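Local coordinates for putative sugar binding protein (Geobacillus stearothermophilus, PDB 6GT9) that binds galactose and, as a glucose-galactose binding protein, probably serves a three-component sensing system linked to galactan utilization, at residues E100-P103 with V104-I108; M272-K275 with A276-M280. One frame throughout, in Å; residues are numbered along the deposited sequence.

In the fold
Periplasmic binding proteins of this family hold their sugar between two alpha/beta domains, and two helices of one domain illustrate how such a layer is built. From the N terminus, interaction 1 comes first, inside helix 98-110, which crosses over between the neighbouring parallel strands 90-93 and 115-118. Interaction 2 follows much later in helix 269-284, after the chain has laid down most of the mixed second sheet and left its strand 263-266. Each contact joins residues one helical turn apart and closes no longer loop, so the two lie in series, neither nested nor crossed. Their centres are 20 Å apart, yet both helices touch strand 115-118: Ile105 and Ile108 reach Val115, while Ala276 meets Ile118 and Met280 meets Val116.

Interaction 1. Residues E100-P103 with V104-I108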
loop_
_atom_site.group_PDB
_atom_site.type_symbol
_atom_site.label_atom_id
_atom_site.label_comp_id
_atom_site.label_asym_id
_atom_site.label_seq_id
_atom_site.Cartn_x
_atom_site.Cartn_y
_atom_site.Cartn_z
ATOM N N GLU A 100 -4.032 5.532 16.469
ATOM C CA GLU A 100 -2.990 4.939 17.227
ATOM C C GLU A 100 -1.573 5.382 16.910
ATOM O O GLU A 100 -0.761 5.437 17.809
ATOM C CB GLU A 100 -3.051 3.422 17.105
ATOM C CG GLU A 100 -4.274 2.817 17.760
ATOM C CD GLU A 100 -5.300 2.352 16.769
ATOM O OE1 GLU A 100 -5.404 2.901 15.685
ATOM O OE2 GLU A 100 -5.989 1.403 17.093
ATOM N N PHE A 101 -1.302 5.721 15.647
ATOM C CA PHE A 101 0.067 6.001 15.222
ATOM C C PHE A 101 0.499 7.447 15.418
ATOM O O PHE A 101 1.698 7.690 15.597
ATOM C CB PHE A 101 0.267 5.599 13.758
ATOM C CG PHE A 101 0.543 4.135 13.578
ATOM C CD1 PHE A 101 -0.469 3.208 13.754
ATOM C CD2 PHE A 101 1.820 3.684 13.259
ATOM C CE1 PHE A 101 -0.215 1.841 13.611
ATOM C CE2 PHE A 101 2.081 2.326 13.116
ATOM C CZ PHE A 101 1.060 1.403 13.299
ATOM N N VAL A 102 -0.417 8.420 15.393
ATOM C CA VAL A 102 -0.015 9.816 15.603
ATOM C C VAL A 102 0.600 10.028 16.990
ATOM O O VAL A 102 1.727 10.531 17.070
ATOM C CB VAL A 102 -1.180 10.767 15.317
ATOM C CG1 VAL A 102 -0.845 12.161 15.836
ATOM C CG2 VAL A 102 -1.499 10.819 13.826
ATOM N N PRO A 103 -0.070 9.676 18.093
ATOM C CA PRO A 103 0.585 9.852 19.400
ATOM C C PRO A 103 1.902 9.103 19.543
ATOM O O PRO A 103 2.808 9.608 20.215
ATOM C CB PRO A 103 -0.470 9.341 20.396
ATOM C CG PRO A 103 -1.431 8.545 19.581
ATOM C CD PRO A 103 -1.457 9.203 18.247
ATOM N N VAL A 104 2.049 7.925 18.932
ATOM C CA VAL A 104 3.299 7.179 19.071
ATOM C C VAL A 104 4.401 7.810 18.226
ATOM O O VAL A 104 5.553 7.909 18.664
ATOM C CB VAL A 104 3.092 5.699 18.713
ATOM C CG1 VAL A 104 4.416 4.944 18.766
ATOM C CG2 VAL A 104 2.088 5.063 19.655
ATOM N N ILE A 105 4.083 8.221 16.995
ATOM C CA ILE A 105 5.067 8.965 16.210
ATOM C C ILE A 105 5.502 10.214 16.964
ATOM O O ILE A 105 6.696 10.523 17.040
ATOM C CB ILE A 105 4.513 9.302 14.813
ATOM C CG1 ILE A 105 4.458 8.037 13.949
ATOM C CG2 ILE A 105 5.382 10.347 14.157
ATOM C CD1 ILE A 105 3.568 8.158 12.692
ATOM N N ASN A 106 4.547 10.921 17.575
ATOM C CA ASN A 106 4.872 12.148 18.299
ATOM C C ASN A 106 5.757 11.875 19.512
ATOM O O ASN A 106 6.713 12.617 19.769
ATOM C CB ASN A 106 3.585 12.858 18.719
ATOM C CG ASN A 106 2.925 13.584 17.566
ATOM O OD1 ASN A 106 3.398 13.526 16.435
ATOM N ND2 ASN A 106 1.826 14.268 17.845
ATOM N N GLU A 107 5.460 10.820 20.273
ATOM C CA GLU A 107 6.270 10.532 21.452
ATOM C C GLU A 107 7.679 10.096 21.063
ATOM O O GLU A 107 8.647 10.431 21.760
ATOM C CB GLU A 107 5.577 9.473 22.320
ATOM C CG GLU A 107 6.105 8.077 22.193
ATOM C CD GLU A 107 5.230 7.039 22.898
ATOM O OE1 GLU A 107 4.083 6.893 22.549
ATOM O OE2 GLU A 107 5.690 6.355 23.784
ATOM N N ILE A 108 7.818 9.371 19.951
ATOM C CA ILE A 108 9.144 8.996 19.462
ATOM C C ILE A 108 9.918 10.239 19.053
ATOM O O ILE A 108 11.088 10.417 19.420
ATOM C CB ILE A 108 9.022 7.999 18.294
ATOM C CG1 ILE A 108 8.527 6.646 18.799
ATOM C CG2 ILE A 108 10.354 7.874 17.554
ATOM C CD1 ILE A 108 8.177 5.678 17.697
#
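Phe101 and Ile105 touch one turn apart on helix 98-110, the crossover helix of a beta-alpha-beta unit in the Rossmann-like sugar-binding fold. Backbone bonds set the frame. Phe101 O accepts from Ile105 N at 2.8 Å, Val102 O from Asn106 N at 2.9 Å, and Pro103 O from Glu107 N at 2.9 Å. Having no N-H, Pro103 gives no bond to the preceding turn, and the helix kinks there.

The apolar contact lies on the inner side. Ile105 CD1 ends 4.3 Å from Phe101 CB, touching the root of the side chain, while the Phe101 ring meets His76 edge-to-face and packs on Leu77 and Leu80 of helix 73-85. A separate van der Waals contact sets a methyl against a carbonyl: Val104 CG2, standing beside its own backbone N, lies 3.4 Å from Glu100 O.

The polar side-chain contact is made by Asn106, whose OD1 accepts from Arg126 N in the loop between strands 115-118 and 129-132. With alanine at Asn106 the carboxamide is gone, which is likely to leave Arg126 N without its side-chain acceptor and the loop less firmly tied to the helix. Val102 and Asn106 run side by side, pointing the same way, with Val102 CG1 4.0 Å from Asn106 ND2.

Interaction 2. Residues M272-K275 with A276-M280; sequences MGYK and AVKMM
Tyr274 OH has two partners: a hydrogen bond with Glu58 OE1 of helix 43-59, and a weak one from Lys278 NZ at 3.5 Å. The lysine reaches it by folding. Its CG stands beside the backbone N (chi1 -58°), and further bends at chi2, chi3 and chi4 curl the chain alongside the tyrosine, which points the same way. Lys278 CG thus comes obliquely to the ring, 3.9 Å from Tyr274 CE2, while the ammonium end reaches the hydroxyl. Glu58, sharing the hydroxyl, may partly offset the lysine's charge.

Along the backbone the i to i+4 pattern repeats. Lys278 N bonds to Tyr274 O at 3.1 Å, nearly straight at 167°, and Met279 N to Lys275 O at 2.8 Å. The bond from Val277 N to Gly273 O is longer, 3.3 Å, and Val277 CG2 lies 3.4 Å from that same carbonyl oxygen.

The buried side of the helix faces the sheet and helix 43-59. Ala276 packs on Ile92 and Ile118, and Val277 on Ile92, Ala52 and Ala55. Met272 touches Asp119, a galactose-binding residue, and its side chain is about 6 Å from the bound sugar. An amphipathic helix laid on a parallel sheet, its first turn beside the ligand cleft, is characteristic of the periplasmic binding protein fold.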
loop_
_atom_site.group_PDB
_atom_site.type_symbol
_atom_site.label_atom_id
_atom_site.label_comp_id
_atom_site.label_asym_id
_atom_site.label_seq_id
_atom_site.Cartn_x
_atom_site.Cartn_y
_atom_site.Cartn_z
ATOM N N MET A 272 10.237 4.349 -2.918
ATOM C CA MET A 272 9.951 4.964 -1.624
ATOM C C MET A 272 10.902 4.451 -0.542
ATOM O O MET A 272 11.300 5.217 0.345
ATOM C CB MET A 272 8.476 4.794 -1.214
ATOM C CG MET A 272 7.783 3.484 -1.459
ATOM S SD MET A 272 5.990 3.590 -1.072
ATOM C CE MET A 272 5.217 3.648 -2.696
ATOM N N GLY A 273 11.315 3.183 -0.616
ATOM C CA GLY A 273 12.296 2.693 0.342
ATOM C C GLY A 273 13.654 3.349 0.165
ATOM O O GLY A 273 14.291 3.755 1.144
ATOM N N TYR A 274 14.106 3.473 -1.088
ATOM C CA TYR A 274 15.367 4.151 -1.391
ATOM C C TYR A 274 15.323 5.615 -0.964
ATOM O O TYR A 274 16.239 6.113 -0.295
ATOM C CB TYR A 274 15.661 4.030 -2.891
ATOM C CG TYR A 274 17.020 4.541 -3.323
ATOM C CD1 TYR A 274 18.128 3.702 -3.310
ATOM C CD2 TYR A 274 17.194 5.863 -3.759
ATOM C CE1 TYR A 274 19.367 4.152 -3.710
ATOM C CE2 TYR A 274 18.439 6.324 -4.153
ATOM C CZ TYR A 274 19.518 5.462 -4.120
ATOM O OH TYR A 274 20.755 5.885 -4.511
ATOM N N LYS A 275 14.264 6.327 -1.348
ATOM C CA LYS A 275 14.185 7.747 -1.019
ATOM C C LYS A 275 13.963 7.976 0.469
ATOM O O LYS A 275 14.454 8.965 1.011
ATOM C CB LYS A 275 13.076 8.417 -1.830
ATOM C CG LYS A 275 13.467 8.679 -3.268
ATOM C CD LYS A 275 12.413 9.510 -3.982
ATOM C CE LYS A 275 12.939 10.009 -5.328
ATOM N NZ LYS A 275 12.038 11.038 -5.895
ATOM N N ALA A 276 13.233 7.087 1.150
ATOM C CA ALA A 276 13.045 7.264 2.587
ATOM C C ALA A 276 14.373 7.192 3.338
ATOM O O ALA A 276 14.572 7.902 4.325
ATOM C CB ALA A 276 12.082 6.214 3.135
ATOM N N VAL A 277 15.274 6.305 2.916
ATOM C CA VAL A 277 16.559 6.182 3.593
ATOM C C VAL A 277 17.435 7.390 3.273
ATOM O O VAL A 277 18.102 7.936 4.154
ATOM C CB VAL A 277 17.247 4.863 3.204
ATOM C CG1 VAL A 277 18.667 4.835 3.736
ATOM C CG2 VAL A 277 16.453 3.638 3.727
ATOM N N LYS A 278 17.432 7.837 2.009
ATOM C CA LYS A 278 18.182 9.040 1.650
ATOM C C LYS A 278 17.663 10.258 2.403
ATOM O O LYS A 278 18.458 11.083 2.865
ATOM C CB LYS A 278 18.117 9.308 0.138
ATOM C CG LYS A 278 18.645 8.184 -0.757
ATOM C CD LYS A 278 20.132 7.904 -0.576
ATOM C CE LYS A 278 21.015 8.983 -1.218
ATOM N NZ LYS A 278 21.170 8.784 -2.686
ATOM N N MET A 279 16.334 10.413 2.505
ATOM C CA MET A 279 15.780 11.529 3.275
ATOM C C MET A 279 16.213 11.453 4.730
ATOM O O MET A 279 16.589 12.464 5.325
ATOM C CB MET A 279 14.247 11.550 3.213
ATOM C CG MET A 279 13.572 11.624 1.839
ATOM S SD MET A 279 13.560 13.258 1.111
ATOM C CE MET A 279 15.272 13.408 0.574
ATOM N N MET A 280 16.140 10.257 5.330
ATOM C CA MET A 280 16.523 10.105 6.728
ATOM C C MET A 280 17.961 10.570 6.967
ATOM O O MET A 280 18.246 11.238 7.966
ATOM C CB MET A 280 16.344 8.647 7.161
ATOM C CG MET A 280 16.624 8.438 8.651
ATOM S SD MET A 280 15.516 9.370 9.730
ATOM C CE MET A 280 14.028 8.369 9.650
#